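Local coordinates for protein amine Dehydrogenase (Pseudomonas putida, PDB 1JMX) that probably forms the beta-propeller subunit of a quinohemoprotein amine dehydrogenase, which oxidatively deaminates primary amines and passes the electrons on to heme c, at residues P40-P45 against L60-G65; N77-N82 against L136-V141; V106-N111 against E128-A133; T17-N22 against D338-T343. One frame throughout, in Å; residues are numbered along the deposited sequence.

Overall arrangement
The four contacts lie in one part of a seven-bladed beta-propeller, in the blade that joins the two chain ends and in the two blades after it. Contact 4 opens first and closes last, so the other three fall between its segments; contact 1 comes next, and contact 3 lies within the span of contact 2. Contacts 1 and 2 share the sheet of strands 47-50 to 76-82 and have centres 14 Å apart. Contacts 2 and 3 have the closest centres, 9 Å apart; contact 2 bridges to the next blade and contact 3 lies within it. Contacts 1 and 4 touch, their centres 10 Å apart, whereas those of contacts 3 and 4 are 23 Å apart. Together they illustrate ring closure, loop-to-loop locking and blade-to-blade packing.

Contact 1: P40-P45 against L60-G65; sequences PDKFGP and LNNHYG
P45 lies across one face of the Y64 ring, its CD over the centre at 3.5 Å from the centroid and only 7° off the ring normal, a well-formed CH-pi contact. The setting is the second blade of a beta-propeller, where the loop entering strand 47-50 packs on the turn linking strands 56-61 and 66-71. That turn is made of three successive residues in left-handed helical conformation, N62, H63 and Y64. In Y64, CG stands anti to the carbonyl carbon (chi1 -53°), which carries the ring under the proline, while its hydroxyl bonds to that of Y95. With an alanine at this position, P45 would probably lose the flat surface it rests on and the Y95 hydroxyl would lose one of its partners, keeping T341. The cis peptide before P45 goes with a G44 carbonyl that accepts Y64 N at 2.9 Å, from above the carbonyl plane rather than on a lone pair. P45 CG also meets L60, 3.8 Å from the leucine CD1. Further along, K42 and N62 are tied by two bonds, one between backbones (N62 N to K42 O, 2.7 Å) and one from K42 N to the side-chain OD1 of N62 (3.1 Å), whose ND2 goes to D66. The N61 amide stands almost perpendicular to the F43 ring, and one water joins its ND2 to P40 O. At its other end, N61 OD1 receives G44 N at 2.8 Å, the donor again lying well above the carbonyl plane.

Contact 2: N77-N82 against L136-V141; sequences NTFHAN and LEAKPV
Blade-to-blade packing in a beta-propeller is what this contact provides: F79 and H80, on the outermost strand 76-82 of one sheet, meet L136 and A138 in the loop between strands 126-131 and 142-145 of the next. T78 and F79 both face G69 as a classic beta bulge. The methyl of A138 points toward the strand and touches the F79 ring, CB to CE1 at 3.5 Å, and sits near A81 as well. The A138 amide donates only a weak bond, A138 N to H80 O at 3.2 Å, bent to 133° at the hydrogen, so within these segments the coupling is loose, though H80 is also bonded to the backbone of G135, and the side chains and waters do much of the joining. L136 begins by heading off from the strand, but CG placed beside its backbone N (chi1 -62°) folds the isobutyl group back, and CD1 settles at 3.3 Å from the carbonyl N77 O. H80, with CG anti to its backbone N, presents a ring edge to the loop: CD2 approaches L136 O at 3.5 Å, close to the ring plane. The same imidazole is stacked on Y68 of strand 66-71, which helps to hold its orientation. Farther along the two segments, two waters join them, both lying close to A138 O. One of them accepts from the backbone amide N82 N at 3.0 Å; the other lies 2.7 Å from N82 O.

Contact 3: V106-N111 against E128-A133; sequences VYATVN and EVFSTA
V106 starts the walk along strand 105-115 opposite F130, in a hydrogen-bonded antiparallel pair: V106 N donates to F130 O, and F130 N returns the bond to V106 O at 2.9 Å, lying in the carbonyl plane. The strands run at 155° to one another, as neighbours in one propeller blade. At this end V106 CG2 is pressed to T132 CG2 at 3.4 Å, tighter than ordinary van der Waals contact, and the two side chains cross at about a right angle. T132 is also held by its hydroxyl, which bonds to G103 O. Y107 comes next, in a non-hydrogen-bonded pair with V129 on the other face of the sheet. The two side chains lie side by side and point the same way, with Y107 CE2 at 3.7 Å from V129 CG1; CG1 stands anti to the valine backbone N (chi1 -172°), while CG2 is at the ring edge. The Y107 hydroxyl is engaged by E105. A108 restores the bonded pattern with E128: E128 N to A108 O is 2.9 Å and nearly straight, 165° at the hydrogen, and A108 N to E128 O is longer at 3.1 Å. Beyond it, V110 CG2 rests on the E128 carboxylate, 3.6 Å from OE1, whose partner oxygen OE2 makes a salt bridge with R126. Strands 89-99 and 142-145 flank the pair within the sheet, while the face of V106, A108 and F130 packs on strands 56-61, 66-71 and 76-82 of the preceding blade.

Contact 4: T17-N22 against D338-T343; sequences TNYPNN and DMSTTT
T17 and T342 meet hydroxyl to hydroxyl, their OG1 atoms 2.7 Å apart, as part of the ring closure of a seven-bladed beta-propeller: strand 12-18 pairs with the last strand, 345-348, and D338-T343 is the loop leading into it. The two side chains come together at an oblique angle. T342 holds OG1 anti to its backbone N (chi1 -166°), aiming it at the T17 hydroxyl, and this leaves CG2 at 3.5 Å from T17 O. The T17 hydroxyl also bonds to G46 O, which brings the loop leading into the next blade to the same spot. Y19 is turned quite differently. It sets its ring edge against the loop, with D338 O near the ring plane at 3.5 Å from CD1, and CE1 at 4.2 Å from S340 CB. Its own hydroxyl is bonded to an acidic side chain of a neighbouring protein chain, and S340 OG likewise to an acidic side chain on that chain, so the closure borders a subunit interface. The loop keeps its shape by a type II' turn from M339 to T342, closed by T342 N to M339 O at 3.1 Å, and M339 and S340 form a classic bulge facing T314. M339 sends the end of its side chain away from strand 12-18; what stays behind is its CG, 3.7 Å from T17 O.

Contact 1: P40-P45 against L60-G65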
loop_
_atom_site.group_PDB
_atom_site.type_symbol
_atom_site.label_atom_id
_atom_site.label_comp_id
_atom_site.label_asym_id
_atom_site.label_seq_id
_atom_site.Cartn_x
_atom_site.Cartn_y
_atom_site.Cartn_z
ATOM N N PRO B 40 8.578 28.203 -12.172
ATOM C CA PRO B 40 9.417 27.461 -13.106
ATOM C C PRO B 40 9.512 25.974 -12.793
ATOM O O PRO B 40 9.359 25.545 -11.652
ATOM C CB PRO B 40 10.765 28.151 -12.955
ATOM C CG PRO B 40 10.776 28.517 -11.509
ATOM C CD PRO B 40 9.399 29.058 -11.293
ATOM N N ASP B 41 9.780 25.206 -13.837
ATOM C CA ASP B 41 9.924 23.762 -13.749
ATOM C C ASP B 41 8.662 23.021 -13.291
ATOM O O ASP B 41 7.568 23.315 -13.784
ATOM C CB ASP B 41 11.172 23.415 -12.930
ATOM C CG ASP B 41 12.445 23.981 -13.555
ATOM O OD1 ASP B 41 12.485 24.141 -14.796
ATOM O OD2 ASP B 41 13.400 24.282 -12.809
ATOM N N LYS B 42 8.803 22.067 -12.373
ATOM C CA LYS B 42 7.659 21.292 -11.906
ATOM C C LYS B 42 7.374 21.494 -10.418
ATOM O O LYS B 42 8.250 21.897 -9.665
ATOM C CB LYS B 42 7.881 19.810 -12.221
ATOM C CG LYS B 42 8.058 19.513 -13.713
ATOM C CD LYS B 42 6.742 19.696 -14.463
ATOM C CE LYS B 42 6.911 19.704 -15.986
ATOM N NZ LYS B 42 7.310 18.378 -16.568
ATOM N N PHE B 43 6.129 21.224 -10.022
ATOM C CA PHE B 43 5.662 21.364 -8.639
ATOM C C PHE B 43 6.027 20.155 -7.783
ATOM O O PHE B 43 6.103 19.035 -8.278
ATOM C CB PHE B 43 4.139 21.551 -8.631
ATOM C CG PHE B 43 3.553 21.841 -7.266
ATOM C CD1 PHE B 43 3.423 23.153 -6.816
ATOM C CD2 PHE B 43 3.097 20.805 -6.451
ATOM C CE1 PHE B 43 2.848 23.433 -5.583
ATOM C CE2 PHE B 43 2.523 21.075 -5.219
ATOM C CZ PHE B 43 2.397 22.397 -4.783
ATOM N N GLY B 44 6.214 20.392 -6.488
ATOM C CA GLY B 44 6.550 19.319 -5.574
ATOM C C GLY B 44 7.795 19.596 -4.762
ATOM O O GLY B 44 8.891 19.572 -5.310
ATOM N N PRO B 45 7.666 19.871 -3.453
ATOM C CA PRO B 45 6.411 19.938 -2.695
ATOM C C PRO B 45 5.709 21.288 -2.798
ATOM O O PRO B 45 4.532 21.413 -2.472
ATOM C CB PRO B 45 6.877 19.680 -1.270
ATOM C CG PRO B 45 8.210 20.353 -1.233
ATOM C CD PRO B 45 8.829 19.928 -2.545
ATOM N N LEU B 60 10.758 25.261 -2.248
ATOM C CA LEU B 60 11.371 23.955 -2.500
ATOM C C LEU B 60 10.407 23.355 -3.514
ATOM O O LEU B 60 9.246 23.103 -3.195
ATOM C CB LEU B 60 11.366 23.093 -1.235
ATOM C CG LEU B 60 12.455 22.039 -0.998
ATOM C CD1 LEU B 60 11.843 20.880 -0.227
ATOM C CD2 LEU B 60 13.088 21.550 -2.282
ATOM N N ASN B 61 10.878 23.173 -4.739
ATOM C CA ASN B 61 10.043 22.650 -5.803
ATOM C C ASN B 61 10.793 21.657 -6.679
ATOM O O ASN B 61 11.846 21.147 -6.298
ATOM C CB ASN B 61 9.542 23.815 -6.660
ATOM C CG ASN B 61 8.046 23.767 -6.902
ATOM O OD1 ASN B 61 7.327 22.949 -6.323
ATOM N ND2 ASN B 61 7.571 24.650 -7.760
ATOM N N ASN B 62 10.216 21.375 -7.843
ATOM C CA ASN B 62 10.790 20.460 -8.826
ATOM C C ASN B 62 11.121 19.091 -8.248
ATOM O O ASN B 62 12.233 18.579 -8.406
ATOM C CB ASN B 62 12.027 21.079 -9.472
ATOM C CG ASN B 62 12.249 20.590 -10.880
ATOM O OD1 ASN B 62 11.300 20.392 -11.635
ATOM N ND2 ASN B 62 13.503 20.390 -11.247
ATOM N N HIS B 63 10.141 18.520 -7.555
ATOM C CA HIS B 63 10.264 17.206 -6.940
ATOM C C HIS B 63 11.349 17.099 -5.877
ATOM O O HIS B 63 12.179 16.185 -5.907
ATOM C CB HIS B 63 10.432 16.130 -8.020
ATOM C CG HIS B 63 9.364 16.165 -9.067
ATOM N ND1 HIS B 63 8.069 15.769 -8.820
ATOM C CD2 HIS B 63 9.385 16.600 -10.347
ATOM C CE1 HIS B 63 7.335 15.963 -9.900
ATOM N NE2 HIS B 63 8.110 16.466 -10.841
ATOM N N TYR B 64 11.327 18.047 -4.939
ATOM C CA TYR B 64 12.263 18.091 -3.811
ATOM C C TYR B 64 13.738 18.163 -4.213
ATOM O O TYR B 64 14.607 17.739 -3.455
ATOM C CB TYR B 64 12.047 16.868 -2.905
ATOM C CG TYR B 64 10.615 16.665 -2.436
ATOM C CD1 TYR B 64 9.622 16.230 -3.317
ATOM C CD2 TYR B 64 10.254 16.916 -1.113
ATOM C CE1 TYR B 64 8.314 16.057 -2.898
ATOM C CE2 TYR B 64 8.945 16.743 -0.681
ATOM C CZ TYR B 64 7.978 16.316 -1.578
ATOM O OH TYR B 64 6.675 16.170 -1.157
ATOM N N GLY B 65 14.024 18.723 -5.385
ATOM C CA GLY B 65 15.401 18.794 -5.834
ATOM C C GLY B 65 15.971 20.161 -6.160
ATOM O O GLY B 65 17.119 20.246 -6.593
HETATM O O HOH W 1 9.637 26.497 -9.096
#

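Contact 2: N77-N82 against L136-V141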
loop_
_atom_site.group_PDB
_atom_site.type_symbol
_atom_site.label_atom_id
_atom_site.label_comp_id
_atom_site.label_asym_id
_atom_site.label_seq_id
_atom_site.Cartn_x
_atom_site.Cartn_y
_atom_site.Cartn_z
ATOM N N ASN B 77 11.658 35.107 -11.218
ATOM C CA ASN B 77 12.516 34.075 -10.647
ATOM C C ASN B 77 13.910 34.697 -10.486
ATOM O O ASN B 77 14.680 34.793 -11.441
ATOM C CB ASN B 77 12.560 32.869 -11.590
ATOM C CG ASN B 77 13.396 31.723 -11.048
ATOM O OD1 ASN B 77 13.753 31.692 -9.867
ATOM N ND2 ASN B 77 13.706 30.770 -11.912
ATOM N N THR B 78 14.203 35.145 -9.271
ATOM C CA THR B 78 15.465 35.807 -8.950
ATOM C C THR B 78 16.574 34.915 -8.389
ATOM O O THR B 78 17.738 35.323 -8.321
ATOM C CB THR B 78 15.230 36.944 -7.934
ATOM O OG1 THR B 78 14.664 36.396 -6.737
ATOM C CG2 THR B 78 14.291 37.996 -8.509
ATOM N N PHE B 79 16.217 33.713 -7.958
ATOM C CA PHE B 79 17.198 32.809 -7.391
ATOM C C PHE B 79 16.855 31.381 -7.724
ATOM O O PHE B 79 15.689 31.015 -7.834
ATOM C CB PHE B 79 17.250 32.979 -5.873
ATOM C CG PHE B 79 18.156 32.004 -5.182
ATOM C CD1 PHE B 79 19.524 32.229 -5.122
ATOM C CD2 PHE B 79 17.637 30.863 -4.575
ATOM C CE1 PHE B 79 20.366 31.343 -4.469
ATOM C CE2 PHE B 79 18.471 29.964 -3.918
ATOM C CZ PHE B 79 19.841 30.208 -3.865
ATOM N N HIS B 80 17.889 30.581 -7.913
ATOM C CA HIS B 80 17.707 29.179 -8.206
ATOM C C HIS B 80 18.935 28.394 -7.786
ATOM O O HIS B 80 20.054 28.686 -8.202
ATOM C CB HIS B 80 17.412 28.941 -9.683
ATOM C CG HIS B 80 17.420 27.492 -10.056
ATOM N ND1 HIS B 80 16.721 26.543 -9.344
ATOM C CD2 HIS B 80 18.107 26.815 -11.006
ATOM C CE1 HIS B 80 16.981 25.344 -9.835
ATOM N NE2 HIS B 80 17.819 25.482 -10.845
ATOM N N ALA B 81 18.708 27.401 -6.939
ATOM C CA ALA B 81 19.763 26.537 -6.447
ATOM C C ALA B 81 19.359 25.097 -6.690
ATOM O O ALA B 81 18.275 24.676 -6.307
ATOM C CB ALA B 81 19.991 26.778 -4.963
ATOM N N ASN B 82 20.196 24.370 -7.410
ATOM C CA ASN B 82 19.928 22.972 -7.669
ATOM C C ASN B 82 20.661 22.215 -6.576
ATOM O O ASN B 82 21.795 22.552 -6.235
ATOM C CB ASN B 82 20.432 22.570 -9.055
ATOM C CG ASN B 82 20.392 21.079 -9.275
ATOM O OD1 ASN B 82 21.422 20.425 -9.296
ATOM N ND2 ASN B 82 19.201 20.531 -9.406
ATOM N N LEU B 136 20.407 32.720 -10.641
ATOM C CA LEU B 136 19.848 31.495 -11.199
ATOM C C LEU B 136 20.789 30.322 -11.415
ATOM O O LEU B 136 20.370 29.302 -11.966
ATOM C CB LEU B 136 19.100 31.790 -12.504
ATOM C CG LEU B 136 17.876 32.719 -12.498
ATOM C CD1 LEU B 136 16.988 32.430 -11.298
ATOM C CD2 LEU B 136 18.315 34.166 -12.469
ATOM N N GLU B 137 22.040 30.444 -10.979
ATOM C CA GLU B 137 23.004 29.352 -11.149
ATOM C C GLU B 137 23.799 29.134 -9.865
ATOM O O GLU B 137 24.950 28.694 -9.903
ATOM C CB GLU B 137 23.971 29.663 -12.298
ATOM C CG GLU B 137 23.318 30.209 -13.586
ATOM C CD GLU B 137 22.928 29.138 -14.614
ATOM O OE1 GLU B 137 23.006 27.921 -14.306
ATOM O OE2 GLU B 137 22.540 29.527 -15.748
ATOM N N ALA B 138 23.158 29.416 -8.731
ATOM C CA ALA B 138 23.775 29.287 -7.411
ATOM C C ALA B 138 24.320 27.901 -7.090
ATOM O O ALA B 138 23.685 26.883 -7.360
ATOM C CB ALA B 138 22.797 29.726 -6.333
ATOM N N LYS B 139 25.510 27.878 -6.504
ATOM C CA LYS B 139 26.168 26.634 -6.134
ATOM C C LYS B 139 26.658 26.721 -4.697
ATOM O O LYS B 139 26.780 27.816 -4.154
ATOM C CB LYS B 139 27.311 26.337 -7.112
ATOM C CG LYS B 139 26.823 25.698 -8.420
ATOM C CD LYS B 139 27.909 25.628 -9.470
ATOM C CE LYS B 139 27.446 24.812 -10.672
ATOM N NZ LYS B 139 27.363 23.331 -10.398
ATOM N N PRO B 140 26.900 25.568 -4.045
ATOM C CA PRO B 140 27.370 25.541 -2.655
ATOM C C PRO B 140 28.583 26.426 -2.372
ATOM O O PRO B 140 29.598 26.353 -3.076
ATOM C CB PRO B 140 27.707 24.065 -2.442
ATOM C CG PRO B 140 26.729 23.372 -3.299
ATOM C CD PRO B 140 26.752 24.195 -4.564
ATOM N N VAL B 141 28.443 27.309 -1.384
ATOM C CA VAL B 141 29.541 28.181 -0.981
ATOM C C VAL B 141 30.155 27.620 0.300
ATOM O O VAL B 141 31.235 28.023 0.713
ATOM C CB VAL B 141 29.101 29.661 -0.774
ATOM C CG1 VAL B 141 28.643 30.261 -2.091
ATOM C CG2 VAL B 141 28.007 29.773 0.289
HETATM O O HOH W 2 21.921 26.065 -9.249
HETATM O O HOH W 3 23.822 24.061 -7.167
#

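Contact 3: V106-N111 against E128-A133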
loop_
_atom_site.group_PDB
_atom_site.type_symbol
_atom_site.label_atom_id
_atom_site.label_comp_id
_atom_site.label_asym_id
_atom_site.label_seq_id
_atom_site.Cartn_x
_atom_site.Cartn_y
_atom_site.Cartn_z
ATOM N N VAL B 106 20.841 30.738 1.978
ATOM C CA VAL B 106 19.775 29.754 2.034
ATOM C C VAL B 106 20.471 28.434 2.366
ATOM O O VAL B 106 21.508 28.108 1.792
ATOM C CB VAL B 106 19.004 29.629 0.680
ATOM C CG1 VAL B 106 17.965 28.511 0.756
ATOM C CG2 VAL B 106 18.311 30.946 0.336
ATOM N N TYR B 107 19.934 27.723 3.348
ATOM C CA TYR B 107 20.486 26.451 3.774
ATOM C C TYR B 107 19.541 25.335 3.336
ATOM O O TYR B 107 18.336 25.529 3.240
ATOM C CB TYR B 107 20.653 26.434 5.295
ATOM C CG TYR B 107 21.210 27.722 5.853
ATOM C CD1 TYR B 107 20.375 28.657 6.468
ATOM C CD2 TYR B 107 22.563 28.036 5.711
ATOM C CE1 TYR B 107 20.867 29.870 6.914
ATOM C CE2 TYR B 107 23.065 29.243 6.158
ATOM C CZ TYR B 107 22.213 30.159 6.753
ATOM O OH TYR B 107 22.710 31.372 7.158
ATOM N N ALA B 108 20.101 24.171 3.052
ATOM C CA ALA B 108 19.299 23.039 2.632
ATOM C C ALA B 108 20.049 21.763 2.937
ATOM O O ALA B 108 21.234 21.663 2.632
ATOM C CB ALA B 108 19.018 23.130 1.139
ATOM N N THR B 109 19.422 20.824 3.639
ATOM C CA THR B 109 20.138 19.578 3.860
ATOM C C THR B 109 19.748 18.654 2.709
ATOM O O THR B 109 18.580 18.582 2.309
ATOM C CB THR B 109 19.976 18.944 5.281
ATOM O OG1 THR B 109 19.238 17.727 5.203
ATOM C CG2 THR B 109 19.355 19.886 6.248
ATOM N N VAL B 110 20.775 18.084 2.091
ATOM C CA VAL B 110 20.633 17.211 0.945
ATOM C C VAL B 110 20.944 15.759 1.265
ATOM O O VAL B 110 22.016 15.442 1.787
ATOM C CB VAL B 110 21.577 17.672 -0.203
ATOM C CG1 VAL B 110 21.410 16.789 -1.414
ATOM C CG2 VAL B 110 21.317 19.131 -0.565
ATOM N N ASN B 111 19.975 14.895 0.976
ATOM C CA ASN B 111 20.101 13.448 1.141
ATOM C C ASN B 111 20.427 13.010 -0.292
ATOM O O ASN B 111 19.533 12.903 -1.128
ATOM C CB ASN B 111 18.763 12.818 1.575
ATOM C CG ASN B 111 18.290 13.281 2.954
ATOM O OD1 ASN B 111 17.146 13.037 3.334
ATOM N ND2 ASN B 111 19.168 13.916 3.710
ATOM N N GLU B 128 24.036 22.326 2.606
ATOM C CA GLU B 128 24.661 23.137 1.574
ATOM C C GLU B 128 24.156 24.560 1.745
ATOM O O GLU B 128 22.959 24.786 1.908
ATOM C CB GLU B 128 24.312 22.619 0.182
ATOM C CG GLU B 128 24.881 21.250 -0.112
ATOM C CD GLU B 128 24.622 20.787 -1.521
ATOM O OE1 GLU B 128 23.706 21.302 -2.187
ATOM O OE2 GLU B 128 25.351 19.895 -1.964
ATOM N N VAL B 129 25.085 25.507 1.759
ATOM C CA VAL B 129 24.760 26.912 1.924
ATOM C C VAL B 129 24.872 27.585 0.572
ATOM O O VAL B 129 25.825 27.358 -0.164
ATOM C CB VAL B 129 25.735 27.601 2.898
ATOM C CG1 VAL B 129 25.262 29.004 3.208
ATOM C CG2 VAL B 129 25.882 26.786 4.175
ATOM N N PHE B 130 23.885 28.397 0.232
ATOM C CA PHE B 130 23.886 29.103 -1.035
ATOM C C PHE B 130 23.748 30.578 -0.732
ATOM O O PHE B 130 23.094 30.969 0.234
ATOM C CB PHE B 130 22.705 28.670 -1.908
ATOM C CG PHE B 130 22.661 27.199 -2.178
ATOM C CD1 PHE B 130 21.976 26.342 -1.326
ATOM C CD2 PHE B 130 23.318 26.662 -3.278
ATOM C CE1 PHE B 130 21.949 24.973 -1.565
ATOM C CE2 PHE B 130 23.294 25.292 -3.522
ATOM C CZ PHE B 130 22.610 24.452 -2.664
ATOM N N SER B 131 24.431 31.388 -1.520
ATOM C CA SER B 131 24.343 32.819 -1.365
ATOM C C SER B 131 23.202 33.228 -2.284
ATOM O O SER B 131 23.158 32.820 -3.444
ATOM C CB SER B 131 25.645 33.479 -1.795
ATOM O OG SER B 131 25.516 34.881 -1.757
ATOM N N THR B 132 22.255 33.993 -1.758
ATOM C CA THR B 132 21.109 34.420 -2.551
ATOM C C THR B 132 21.491 35.392 -3.667
ATOM O O THR B 132 20.736 35.583 -4.628
ATOM C CB THR B 132 20.030 35.046 -1.665
ATOM O OG1 THR B 132 20.588 36.141 -0.931
ATOM C CG2 THR B 132 19.493 34.015 -0.691
ATOM N N ALA B 133 22.676 35.984 -3.546
ATOM C CA ALA B 133 23.174 36.931 -4.539
ATOM C C ALA B 133 23.654 36.234 -5.808
ATOM O O ALA B 133 23.795 36.874 -6.848
ATOM C CB ALA B 133 24.308 37.783 -3.944
#

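Contact 4: T17-N22 against D338-T343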
loop_
_atom_site.group_PDB
_atom_site.type_symbol
_atom_site.label_atom_id
_atom_site.label_comp_id
_atom_site.label_asym_id
_atom_site.label_seq_id
_atom_site.Cartn_x
_atom_site.Cartn_y
_atom_site.Cartn_z
ATOM N N THR B 17 0.962 27.661 -2.485
ATOM C CA THR B 17 1.286 27.087 -3.776
ATOM C C THR B 17 0.184 26.084 -4.144
ATOM O O THR B 17 -0.368 25.391 -3.295
ATOM C CB THR B 17 2.726 26.518 -3.831
ATOM O OG1 THR B 17 2.889 25.488 -2.852
ATOM C CG2 THR B 17 3.735 27.639 -3.560
ATOM N N ASN B 18 -0.119 26.059 -5.431
ATOM C CA ASN B 18 -1.192 25.285 -6.027
ATOM C C ASN B 18 -0.567 24.295 -6.993
ATOM O O ASN B 18 0.447 24.614 -7.612
ATOM C CB ASN B 18 -2.049 26.303 -6.764
ATOM C CG ASN B 18 -3.248 25.721 -7.364
ATOM O OD1 ASN B 18 -4.260 25.541 -6.701
ATOM N ND2 ASN B 18 -3.175 25.452 -8.659
ATOM N N TYR B 19 -1.272 23.202 -7.282
ATOM C CA TYR B 19 -0.693 22.164 -8.125
ATOM C C TYR B 19 -0.027 22.345 -9.463
ATOM O O TYR B 19 1.167 21.975 -9.567
ATOM C CB TYR B 19 -1.491 20.870 -8.185
ATOM C CG TYR B 19 -0.524 19.717 -8.050
ATOM C CD1 TYR B 19 -0.358 19.076 -6.832
ATOM C CD2 TYR B 19 0.316 19.347 -9.113
ATOM C CE1 TYR B 19 0.609 18.109 -6.663
ATOM C CE2 TYR B 19 1.292 18.384 -8.953
ATOM C CZ TYR B 19 1.431 17.769 -7.723
ATOM O OH TYR B 19 2.389 16.808 -7.542
ATOM N N PRO B 20 -0.743 22.848 -10.509
ATOM C CA PRO B 20 -0.069 23.004 -11.815
ATOM C C PRO B 20 1.384 23.416 -11.525
ATOM O O PRO B 20 2.290 22.580 -11.583
ATOM C CB PRO B 20 -0.904 24.089 -12.496
ATOM C CG PRO B 20 -2.256 23.850 -11.952
ATOM C CD PRO B 20 -2.009 23.596 -10.481
ATOM N N ASN B 21 1.529 24.610 -10.957
ATOM C CA ASN B 21 2.803 25.159 -10.506
ATOM C C ASN B 21 2.627 26.642 -10.254
ATOM O O ASN B 21 3.395 27.453 -10.743
ATOM C CB ASN B 21 3.944 24.906 -11.493
ATOM C CG ASN B 21 5.283 24.793 -10.798
ATOM O OD1 ASN B 21 5.340 24.651 -9.579
ATOM N ND2 ASN B 21 6.362 24.838 -11.563
ATOM N N ASN B 22 1.602 26.985 -9.482
ATOM C CA ASN B 22 1.307 28.381 -9.182
ATOM C C ASN B 22 1.655 28.761 -7.755
ATOM O O ASN B 22 1.681 27.925 -6.852
ATOM C CB ASN B 22 -0.191 28.698 -9.339
ATOM C CG ASN B 22 -0.812 28.101 -10.578
ATOM O OD1 ASN B 22 -0.225 28.119 -11.662
ATOM N ND2 ASN B 22 -2.036 27.584 -10.426
ATOM N N ASP B 338 -4.999 20.969 -6.713
ATOM C CA ASP B 338 -4.604 20.657 -5.350
ATOM C C ASP B 338 -3.409 21.397 -4.756
ATOM O O ASP B 338 -2.377 21.551 -5.406
ATOM C CB ASP B 338 -4.351 19.156 -5.234
ATOM C CG ASP B 338 -5.609 18.328 -5.428
ATOM O OD1 ASP B 338 -6.568 18.773 -6.089
ATOM O OD2 ASP B 338 -5.625 17.207 -4.908
ATOM N N MET B 339 -3.557 21.814 -3.498
ATOM C CA MET B 339 -2.505 22.490 -2.750
ATOM C C MET B 339 -1.537 21.441 -2.215
ATOM O O MET B 339 -0.387 21.741 -1.901
ATOM C CB MET B 339 -3.093 23.265 -1.565
ATOM C CG MET B 339 -3.682 24.615 -1.918
ATOM S SD MET B 339 -4.138 25.564 -0.461
ATOM C CE MET B 339 -5.888 25.184 -0.321
ATOM N N SER B 340 -2.022 20.209 -2.091
ATOM C CA SER B 340 -1.225 19.104 -1.582
ATOM C C SER B 340 -0.572 19.440 -0.229
ATOM O O SER B 340 -1.255 19.935 0.670
ATOM C CB SER B 340 -0.200 18.666 -2.620
ATOM O OG SER B 340 0.346 17.423 -2.252
ATOM N N THR B 341 0.739 19.230 -0.093
ATOM C CA THR B 341 1.428 19.497 1.180
ATOM C C THR B 341 1.935 20.921 1.395
ATOM O O THR B 341 2.758 21.150 2.271
ATOM C CB THR B 341 2.609 18.527 1.418
ATOM O OG1 THR B 341 3.614 18.735 0.418
ATOM C CG2 THR B 341 2.134 17.076 1.383
ATOM N N THR B 342 1.433 21.870 0.608
ATOM C CA THR B 342 1.833 23.274 0.716
ATOM C C THR B 342 1.508 23.873 2.089
ATOM O O THR B 342 0.560 23.447 2.751
ATOM C CB THR B 342 1.121 24.129 -0.361
ATOM O OG1 THR B 342 1.751 25.407 -0.455
ATOM C CG2 THR B 342 -0.337 24.350 0.003
ATOM N N THR B 343 2.297 24.855 2.514
ATOM C CA THR B 343 2.053 25.527 3.790
ATOM C C THR B 343 1.770 27.026 3.611
ATOM O O THR B 343 2.606 27.775 3.101
ATOM C CB THR B 343 3.182 25.241 4.864
ATOM O OG1 THR B 343 3.173 26.250 5.879
ATOM C CG2 THR B 343 4.526 25.176 4.260
#